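Local atomic coordinates of glycoside hydrolase (PDB entry 6ORH), a protein that probably hydrolyses alpha-L-fucosidic linkages in host-derived glycans, as a pneumococcal alpha-L-fucosidase of glycoside hydrolase family 29. Residues Ala25-Gly30 with Gly302-Lys307; Ser52-Arg57 with Leu106-Gln111; Glu276-Ile281 with Leu292-Pro297. The protein carries 2 engineered substitutions. All coordinates share one frame; numbering follows the deposited sequence.

How the contacts relate
All three contacts lie within the alpha-L-fucosidase TIM barrel. Contact 1 joins strand 23-27 and its following loop to the residues leading into helix 306-322, so it brackets the other two in sequence. Contact 2, where helix 56-65 begins beside helix 105-116, closes before contact 3, which sets helix 275-284 on strand 292-295. The centres of contacts 1 and 2 are about 12 Å apart, and the contacts touch through F29 and L54; those of contacts 1 and 3 are about 14 Å apart. Contacts 2 and 3 do not touch, their centres being about 23 Å apart. The early strand 23-27 and the late strand 292-295 are parallel neighbours, and only contact 1 holds a residue of the fucose pocket.

Contact 1: residues Ala25-Gly30 with Gly302-Lys307; sequences AFIHFG and GLFDAK. With FUC (alpha-L-fucopyranose), chain C.
G302 opens the second segment against F29: its CA lies 4.2 Å from F29 CZ, at an oblique approach to the ring. The F29 ring gets there because CG stands anti to the backbone N (chi1 177°), and L54 packs on the same ring. F304 then supplies the other apolar meeting, its CZ coming 4.0 Å from I27 CD1. The methyl sits at the edge of the F304 ring, near its plane, and the two side chains cross at about a right angle; W59 stacks on F304. Next, D305 occupies the N-cap of helix 306-322. Its OD2 accepts from K307 N at 2.9 Å and from K307 NZ at 2.9 Å, the two donors arriving from opposite faces of the carboxylate plane, so one oxygen serves both a capping bond and a salt bridge. No hydrogen bond links the segments; their contact is wholly apolar. H28, between I27 and F29, faces the other way: its NE2 is hydrogen-bonded to fucose O4 at 2.8 Å, at the ring edge, while ND1 is held by N295. The loop leading into helix 306-322 thus packs on the outward side of strand 23-27, whose C-terminal end leads to H28 in the fucose pocket of the TIM barrel.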
loop_
_atom_site.group_PDB
_atom_site.type_symbol
_atom_site.label_atom_id
_atom_site.label_comp_id
_atom_site.label_asym_id
_atom_site.label_seq_id
_atom_site.Cartn_x
_atom_site.Cartn_y
_atom_site.Cartn_z
ATOM N N ALA A 25 -16.265 7.737 15.991
ATOM C CA ALA A 25 -15.958 9.138 15.815
ATOM C C ALA A 25 -15.142 9.643 16.999
ATOM O O ALA A 25 -15.377 9.207 18.117
ATOM C CB ALA A 25 -17.257 9.925 15.715
ATOM N N PHE A 26 -14.212 10.575 16.740
ATOM C CA PHE A 26 -13.436 11.242 17.768
ATOM C C PHE A 26 -13.915 12.689 17.825
ATOM O O PHE A 26 -14.259 13.252 16.779
ATOM C CB PHE A 26 -11.982 11.301 17.307
ATOM C CG PHE A 26 -10.882 10.875 18.250
ATOM C CD1 PHE A 26 -11.028 10.867 19.639
ATOM C CD2 PHE A 26 -9.630 10.568 17.711
ATOM C CE1 PHE A 26 -9.972 10.504 20.459
ATOM C CE2 PHE A 26 -8.576 10.193 18.537
ATOM C CZ PHE A 26 -8.747 10.168 19.907
ATOM N N ILE A 27 -13.955 13.268 19.031
ATOM C CA ILE A 27 -14.256 14.696 19.143
ATOM C C ILE A 27 -13.142 15.362 19.950
ATOM O O ILE A 27 -12.997 15.085 21.146
ATOM C CB ILE A 27 -15.651 14.910 19.774
ATOM C CG1 ILE A 27 -16.762 14.358 18.869
ATOM C CG2 ILE A 27 -15.851 16.398 20.053
ATOM C CD1 ILE A 27 -18.213 14.692 19.303
ATOM N N HIS A 28 -12.367 16.237 19.278
ATOM C CA HIS A 28 -11.398 17.117 19.927
ATOM C C HIS A 28 -12.002 18.523 19.972
ATOM O O HIS A 28 -12.237 19.125 18.929
ATOM C CB HIS A 28 -10.042 17.182 19.176
ATOM C CG HIS A 28 -9.146 15.996 19.376
ATOM N ND1 HIS A 28 -9.451 14.742 18.855
ATOM C CD2 HIS A 28 -7.939 15.882 19.982
ATOM C CE1 HIS A 28 -8.450 13.903 19.167
ATOM N NE2 HIS A 28 -7.518 14.580 19.839
ATOM N N PHE A 29 -12.258 19.001 21.193
ATOM C CA PHE A 29 -12.843 20.322 21.407
ATOM C C PHE A 29 -12.352 20.820 22.759
ATOM O O PHE A 29 -12.159 20.033 23.685
ATOM C CB PHE A 29 -14.366 20.181 21.431
ATOM C CG PHE A 29 -15.109 21.467 21.719
ATOM C CD1 PHE A 29 -15.095 22.500 20.794
ATOM C CD2 PHE A 29 -15.783 21.644 22.913
ATOM C CE1 PHE A 29 -15.772 23.690 21.046
ATOM C CE2 PHE A 29 -16.483 22.822 23.164
ATOM C CZ PHE A 29 -16.451 23.854 22.236
ATOM N N GLY A 30 -12.082 22.126 22.865
ATOM C CA GLY A 30 -11.662 22.654 24.150
ATOM C C GLY A 30 -11.034 24.031 23.968
ATOM O O GLY A 30 -11.274 24.675 22.957
ATOM N N GLY A 302 -19.417 25.704 19.148
ATOM C CA GLY A 302 -19.792 24.415 19.703
ATOM C C GLY A 302 -20.622 23.549 18.760
ATOM O O GLY A 302 -21.357 22.681 19.241
ATOM N N LEU A 303 -20.447 23.760 17.437
ATOM C CA LEU A 303 -21.211 23.033 16.423
ATOM C C LEU A 303 -20.234 22.397 15.430
ATOM O O LEU A 303 -19.147 22.920 15.227
ATOM C CB LEU A 303 -22.175 23.994 15.709
ATOM C CG LEU A 303 -23.259 24.598 16.617
ATOM C CD1 LEU A 303 -24.104 25.568 15.800
ATOM C CD2 LEU A 303 -24.200 23.506 17.153
ATOM N N PHE A 304 -20.625 21.285 14.814
ATOM C CA PHE A 304 -19.801 20.749 13.726
ATOM C C PHE A 304 -19.917 21.715 12.548
ATOM O O PHE A 304 -20.977 22.319 12.319
ATOM C CB PHE A 304 -20.350 19.398 13.257
ATOM C CG PHE A 304 -20.049 18.213 14.154
ATOM C CD1 PHE A 304 -19.009 18.241 15.072
ATOM C CD2 PHE A 304 -20.788 17.044 14.031
ATOM C CE1 PHE A 304 -18.760 17.131 15.887
ATOM C CE2 PHE A 304 -20.500 15.925 14.814
ATOM C CZ PHE A 304 -19.498 15.976 15.744
ATOM N N ASP A 305 -18.833 21.831 11.778
ATOM C CA ASP A 305 -18.801 22.698 10.601
ATOM C C ASP A 305 -19.758 22.179 9.531
ATOM O O ASP A 305 -19.873 20.969 9.329
ATOM C CB ASP A 305 -17.365 22.761 10.058
ATOM C CG ASP A 305 -17.233 23.691 8.865
ATOM O OD1 ASP A 305 -17.028 24.882 9.107
ATOM O OD2 ASP A 305 -17.353 23.206 7.728
ATOM N N ALA A 306 -20.439 23.102 8.809
ATOM C CA ALA A 306 -21.427 22.726 7.810
ATOM C C ALA A 306 -20.853 21.798 6.731
ATOM O O ALA A 306 -21.561 20.887 6.284
ATOM C CB ALA A 306 -22.016 23.976 7.178
ATOM N N LYS A 307 -19.605 22.077 6.304
ATOM C CA LYS A 307 -18.965 21.321 5.228
ATOM C C LYS A 307 -18.650 19.912 5.735
ATOM O O LYS A 307 -18.946 18.936 5.045
ATOM C CB LYS A 307 -17.680 22.007 4.765
ATOM C CG LYS A 307 -17.878 23.439 4.255
ATOM C CD LYS A 307 -16.589 24.146 3.808
ATOM C CE LYS A 307 -15.473 24.210 4.843
ATOM N NZ LYS A 307 -15.846 24.989 6.051
HETATM C C1 FUC C . -1.529 12.966 19.518
HETATM C C2 FUC C . -1.939 14.231 20.254
HETATM C C3 FUC C . -2.874 15.014 19.339
HETATM C C4 FUC C . -4.160 14.214 19.103
HETATM C C5 FUC C . -3.762 12.850 18.487
HETATM C C6 FUC C . -4.943 11.903 18.380
HETATM O O2 FUC C . -0.738 14.984 20.503
HETATM O O3 FUC C . -3.177 16.279 19.954
HETATM O O4 FUC C . -4.861 14.069 20.371
HETATM O O5 FUC C . -2.702 12.170 19.272
#

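Contact 2: residues Ser52-Arg57 with Leu106-Gln111; sequences SQLDAR and LLEVSQ. With EDO (1,2-ethanediol), chain J; EDO (1,2-ethanediol), chain H.
A56 and V109 form the apolar side of a helix-to-helix contact in the outer layer of the TIM barrel, where the first turn of helix 56-65 meets helix 105-116. The backbones come close here, with the CA atoms of A56 and V109 5.3 Å apart. A56 CB points at the other helix and rests 3.8 Å from E108 C, 4.0 Å from E108 CB and 3.9 Å from V109 CG2, the small methyl allowing the close approach. V109 CG2 lies anti to its carbonyl carbon, beside the backbone N, which puts that branch against A56; strands 70-74 and 119-124 pack on V109 as well. L54 CD2 passes obliquely across the end of E108, 3.6 Å from OE1. Only this carboxylate end is polar: R99 forms a salt bridge with E108 OE2 and also bonds L54 O, tying the glutamate to the loop before the helix. The loose, solvent side lies at S52 and Q53, which are exposed, and ethanediol molecules, probably from the crystallisation liquor, bond to S52 O and Q53 OE1. At the carboxylate one water bridges the segments, accepting from A56 N at 2.9 Å and donating to E108 OE1 at 2.7 Å.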
loop_
_atom_site.group_PDB
_atom_site.type_symbol
_atom_site.label_atom_id
_atom_site.label_comp_id
_atom_site.label_asym_id
_atom_site.label_seq_id
_atom_site.Cartn_x
_atom_site.Cartn_y
_atom_site.Cartn_z
ATOM N N SER A 52 -21.387 29.270 23.131
ATOM C CA SER A 52 -22.747 29.521 23.595
ATOM C C SER A 52 -23.799 28.803 22.750
ATOM O O SER A 52 -24.923 28.598 23.223
ATOM C CB SER A 52 -23.046 30.992 23.661
ATOM O OG SER A 52 -22.837 31.568 22.383
ATOM N N GLN A 53 -23.435 28.370 21.539
ATOM C CA GLN A 53 -24.430 27.683 20.728
ATOM C C GLN A 53 -24.246 26.164 20.781
ATOM O O GLN A 53 -24.856 25.455 19.963
ATOM C CB GLN A 53 -24.329 28.143 19.275
ATOM C CG GLN A 53 -24.833 29.576 19.079
ATOM C CD GLN A 53 -24.345 30.111 17.756
ATOM O OE1 GLN A 53 -24.933 29.861 16.704
ATOM N NE2 GLN A 53 -23.235 30.826 17.772
ATOM N N LEU A 54 -23.459 25.660 21.746
ATOM C CA LEU A 54 -23.108 24.238 21.712
ATOM C C LEU A 54 -24.347 23.344 21.807
ATOM O O LEU A 54 -25.219 23.529 22.648
ATOM C CB LEU A 54 -22.112 23.937 22.834
ATOM C CG LEU A 54 -21.455 22.546 22.782
ATOM C CD1 LEU A 54 -20.075 22.639 23.408
ATOM C CD2 LEU A 54 -22.285 21.508 23.575
ATOM N N ASP A 55 -24.387 22.338 20.927
ATOM C CA ASP A 55 -25.517 21.423 20.880
ATOM C C ASP A 55 -24.965 20.004 20.731
ATOM O O ASP A 55 -24.722 19.549 19.600
ATOM C CB ASP A 55 -26.482 21.836 19.772
ATOM C CG ASP A 55 -27.765 21.033 19.834
ATOM O OD1 ASP A 55 -27.774 19.997 20.510
ATOM O OD2 ASP A 55 -28.802 21.504 19.273
ATOM N N ALA A 56 -24.704 19.357 21.891
ATOM C CA ALA A 56 -24.123 18.018 21.879
ATOM C C ALA A 56 -25.063 16.996 21.239
ATOM O O ALA A 56 -24.589 15.990 20.683
ATOM C CB ALA A 56 -23.748 17.578 23.289
ATOM N N ARG A 57 -26.376 17.229 21.347
ATOM C CA ARG A 57 -27.314 16.310 20.713
ATOM C C ARG A 57 -27.136 16.339 19.189
ATOM O O ARG A 57 -27.296 15.294 18.552
ATOM C CB ARG A 57 -28.767 16.587 21.153
ATOM C CG ARG A 57 -29.748 15.519 20.674
ATOM C CD ARG A 57 -31.176 15.890 21.087
ATOM N NE ARG A 57 -32.122 14.826 20.729
ATOM C CZ ARG A 57 -32.694 14.652 19.538
ATOM N NH1 ARG A 57 -32.439 15.477 18.539
ATOM N NH2 ARG A 57 -33.537 13.643 19.356
ATOM N N LEU A 106 -19.241 16.299 29.381
ATOM C CA LEU A 106 -19.364 14.848 29.407
ATOM C C LEU A 106 -20.817 14.444 29.655
ATOM O O LEU A 106 -21.295 13.511 29.020
ATOM C CB LEU A 106 -18.374 14.238 30.410
ATOM C CG LEU A 106 -18.412 12.711 30.526
ATOM C CD1 LEU A 106 -18.132 12.038 29.189
ATOM C CD2 LEU A 106 -17.405 12.241 31.560
ATOM N N LEU A 107 -21.516 15.179 30.544
ATOM C CA LEU A 107 -22.928 14.895 30.769
ATOM C C LEU A 107 -23.748 15.190 29.512
ATOM O O LEU A 107 -24.598 14.372 29.136
ATOM C CB LEU A 107 -23.430 15.758 31.932
ATOM C CG LEU A 107 -24.893 15.512 32.304
ATOM C CD1 LEU A 107 -25.079 14.096 32.820
ATOM C CD2 LEU A 107 -25.325 16.511 33.376
ATOM N N GLU A 108 -23.548 16.358 28.882
ATOM C CA GLU A 108 -24.360 16.727 27.724
ATOM C C GLU A 108 -24.208 15.689 26.610
ATOM O O GLU A 108 -25.209 15.245 26.038
ATOM C CB GLU A 108 -24.057 18.132 27.211
ATOM C CG GLU A 108 -24.382 19.183 28.265
ATOM C CD GLU A 108 -24.401 20.600 27.740
ATOM O OE1 GLU A 108 -24.173 20.808 26.540
ATOM O OE2 GLU A 108 -24.633 21.524 28.576
ATOM N N VAL A 109 -22.960 15.266 26.351
ATOM C CA VAL A 109 -22.733 14.262 25.312
ATOM C C VAL A 109 -23.360 12.931 25.731
ATOM O O VAL A 109 -23.937 12.248 24.886
ATOM C CB VAL A 109 -21.230 14.131 24.964
ATOM C CG1 VAL A 109 -21.002 12.998 23.956
ATOM C CG2 VAL A 109 -20.702 15.433 24.370
ATOM N N SER A 110 -23.189 12.556 27.008
ATOM C CA SER A 110 -23.664 11.277 27.512
ATOM C C SER A 110 -25.187 11.193 27.419
ATOM O O SER A 110 -25.697 10.135 27.073
ATOM C CB SER A 110 -23.205 11.056 28.943
ATOM O OG SER A 110 -21.786 10.874 28.986
ATOM N N GLN A 111 -25.876 12.305 27.701
ATOM C CA GLN A 111 -27.341 12.290 27.625
ATOM C C GLN A 111 -27.780 11.981 26.198
ATOM O O GLN A 111 -28.669 11.130 25.993
ATOM C CB GLN A 111 -27.905 13.648 28.029
ATOM C CG GLN A 111 -27.823 13.859 29.527
ATOM C CD GLN A 111 -28.114 15.283 29.922
ATOM O OE1 GLN A 111 -27.959 16.219 29.133
ATOM N NE2 GLN A 111 -28.531 15.453 31.167
HETATM C C1 EDO J . -27.285 25.557 23.750
HETATM O O1 EDO J . -25.934 25.902 23.838
HETATM C C2 EDO J . -27.988 26.749 23.294
HETATM O O2 EDO J . -27.564 27.814 24.113
HETATM C C1 EDO H . -24.844 28.934 13.693
HETATM O O1 EDO H . -23.685 29.138 14.524
HETATM C C2 EDO H . -24.777 29.691 12.425
HETATM O O2 EDO H . -24.432 31.060 12.583
HETATM O O HOH W 1 -25.687 20.388 24.390
#

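Contact 3: residues Glu276-Ile281 with Leu292-Pro297; sequences EELVEI and LLLNIP
I281 and L292 cross at about a right angle, and the closest approach of the whole contact is here, with I281 CG2 3.6 Å from L292 CD1. The same methyl lies 4.2 Å from L292 CD2, which shows that the isoleucine branch meets both ends of the leucine fork. Both side chains leave their backbones in the direction of the other segment. In I281 the CG2 branch is the one anti to the backbone N, and this turns it to L292, while CG1 stands beside that N (chi1 -72°). Helix 275-284 and strand 292-295 are the last two elements of a beta-alpha-beta unit that starts with strand 250-259, a repeating element of the TIM barrel, and V258 of that first strand touches both I281 and L292. The second pair, L278 and L294, also crosses at about a right angle but meets less closely, L278 CD2 lying 4.1 Å from L294 CD1. Here only L294 starts out directly at its partner; L278 leaves its helix obliquely, and its outer end swings nearer to the strand. The backbones are correspondingly farther apart, 9.5 Å between the CA atoms of L278 and L294 against 8.2 Å for I281 and L292. L312 of helix 306-322 adds to the packing on L294. On the other face of the strand, N295 turns inward, its ND2 bonded to W264 O.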
loop_
_atom_site.group_PDB
_atom_site.type_symbol
_atom_site.label_atom_id
_atom_site.label_comp_id
_atom_site.label_asym_id
_atom_site.label_seq_id
_atom_site.Cartn_x
_atom_site.Cartn_y
_atom_site.Cartn_z
ATOM N N GLU A 276 -13.295 11.496 -1.963
ATOM C CA GLU A 276 -12.291 10.618 -2.551
ATOM C C GLU A 276 -11.271 10.221 -1.483
ATOM O O GLU A 276 -10.918 9.044 -1.353
ATOM C CB GLU A 276 -11.596 11.300 -3.738
ATOM C CG GLU A 276 -10.902 10.325 -4.675
ATOM C CD GLU A 276 -10.676 10.850 -6.085
ATOM O OE1 GLU A 276 -11.484 11.689 -6.526
ATOM O OE2 GLU A 276 -9.693 10.423 -6.733
ATOM N N GLU A 277 -10.809 11.218 -0.728
ATOM C CA GLU A 277 -9.797 10.993 0.304
ATOM C C GLU A 277 -10.366 10.081 1.398
ATOM O O GLU A 277 -9.682 9.149 1.853
ATOM C CB GLU A 277 -9.273 12.317 0.858
ATOM C CG GLU A 277 -8.278 13.006 -0.072
ATOM C CD GLU A 277 -7.962 14.442 0.318
ATOM O OE1 GLU A 277 -6.871 14.942 -0.053
ATOM O OE2 GLU A 277 -8.804 15.077 1.000
ATOM N N LEU A 278 -11.626 10.311 1.800
ATOM C CA LEU A 278 -12.174 9.477 2.863
ATOM C C LEU A 278 -12.355 8.044 2.391
ATOM O O LEU A 278 -12.248 7.106 3.184
ATOM C CB LEU A 278 -13.501 10.061 3.374
ATOM C CG LEU A 278 -13.356 11.360 4.150
ATOM C CD1 LEU A 278 -14.748 11.946 4.435
ATOM C CD2 LEU A 278 -12.582 11.144 5.450
ATOM N N VAL A 279 -12.691 7.873 1.102
ATOM C CA VAL A 279 -12.886 6.550 0.538
ATOM C C VAL A 279 -11.563 5.786 0.545
ATOM O O VAL A 279 -11.556 4.604 0.880
ATOM C CB VAL A 279 -13.547 6.618 -0.865
ATOM C CG1 VAL A 279 -13.380 5.303 -1.612
ATOM C CG2 VAL A 279 -15.032 6.949 -0.735
ATOM N N GLU A 280 -10.444 6.451 0.218
ATOM C CA GLU A 280 -9.142 5.793 0.282
ATOM C C GLU A 280 -8.842 5.349 1.711
ATOM O O GLU A 280 -8.434 4.196 1.923
ATOM C CB GLU A 280 -8.004 6.647 -0.286
ATOM C CG GLU A 280 -8.168 6.856 -1.795
ATOM C CD GLU A 280 -8.319 5.573 -2.580
ATOM O OE1 GLU A 280 -9.376 5.376 -3.198
ATOM O OE2 GLU A 280 -7.372 4.745 -2.548
ATOM N N ILE A 281 -9.072 6.263 2.674
ATOM C CA ILE A 281 -8.896 5.924 4.083
ATOM C C ILE A 281 -9.741 4.695 4.434
ATOM O O ILE A 281 -9.271 3.781 5.122
ATOM C CB ILE A 281 -9.203 7.163 4.954
ATOM C CG1 ILE A 281 -8.076 8.195 4.803
ATOM C CG2 ILE A 281 -9.414 6.749 6.414
ATOM C CD1 ILE A 281 -8.411 9.601 5.281
ATOM N N LEU A 292 -12.049 2.413 11.783
ATOM C CA LEU A 292 -11.703 3.786 11.477
ATOM C C LEU A 292 -12.264 4.667 12.581
ATOM O O LEU A 292 -13.456 4.516 12.874
ATOM C CB LEU A 292 -12.323 4.134 10.115
ATOM C CG LEU A 292 -12.219 5.615 9.742
ATOM C CD1 LEU A 292 -10.757 6.019 9.624
ATOM C CD2 LEU A 292 -12.961 5.895 8.428
ATOM N N LEU A 293 -11.364 5.447 13.221
ATOM C CA LEU A 293 -11.747 6.432 14.230
ATOM C C LEU A 293 -11.507 7.817 13.638
ATOM O O LEU A 293 -10.372 8.293 13.570
ATOM C CB LEU A 293 -10.932 6.169 15.510
ATOM C CG LEU A 293 -11.051 7.238 16.610
ATOM C CD1 LEU A 293 -12.495 7.403 17.085
ATOM C CD2 LEU A 293 -10.134 6.885 17.782
ATOM N N LEU A 294 -12.618 8.425 13.164
ATOM C CA LEU A 294 -12.541 9.660 12.391
ATOM C C LEU A 294 -12.892 10.834 13.294
ATOM O O LEU A 294 -13.955 10.844 13.887
ATOM C CB LEU A 294 -13.515 9.586 11.210
ATOM C CG LEU A 294 -13.516 10.810 10.293
ATOM C CD1 LEU A 294 -12.182 10.954 9.547
ATOM C CD2 LEU A 294 -14.688 10.696 9.302
ATOM N N ASN A 295 -11.975 11.793 13.389
ATOM C CA ASN A 295 -12.145 12.952 14.263
ATOM C C ASN A 295 -12.898 14.079 13.555
ATOM O O ASN A 295 -12.536 14.462 12.447
ATOM C CB ASN A 295 -10.791 13.496 14.727
ATOM C CG ASN A 295 -10.922 14.802 15.484
ATOM O OD1 ASN A 295 -11.279 14.826 16.677
ATOM N ND2 ASN A 295 -10.574 15.904 14.824
ATOM N N ILE A 296 -13.944 14.601 14.221
ATOM C CA ILE A 296 -14.758 15.705 13.704
ATOM C C ILE A 296 -14.740 16.777 14.793
ATOM O O ILE A 296 -15.302 16.545 15.871
ATOM C CB ILE A 296 -16.229 15.297 13.449
ATOM C CG1 ILE A 296 -16.382 13.923 12.784
ATOM C CG2 ILE A 296 -16.945 16.423 12.692
ATOM C CD1 ILE A 296 -15.907 13.930 11.380
ATOM N N PRO A 297 -14.060 17.928 14.572
ATOM C CA PRO A 297 -13.882 18.935 15.623
ATOM C C PRO A 297 -14.944 20.024 15.600
ATOM O O PRO A 297 -15.085 20.753 14.628
ATOM C CB PRO A 297 -12.528 19.549 15.280
ATOM C CG PRO A 297 -12.465 19.449 13.762
ATOM C CD PRO A 297 -13.264 18.219 13.361
#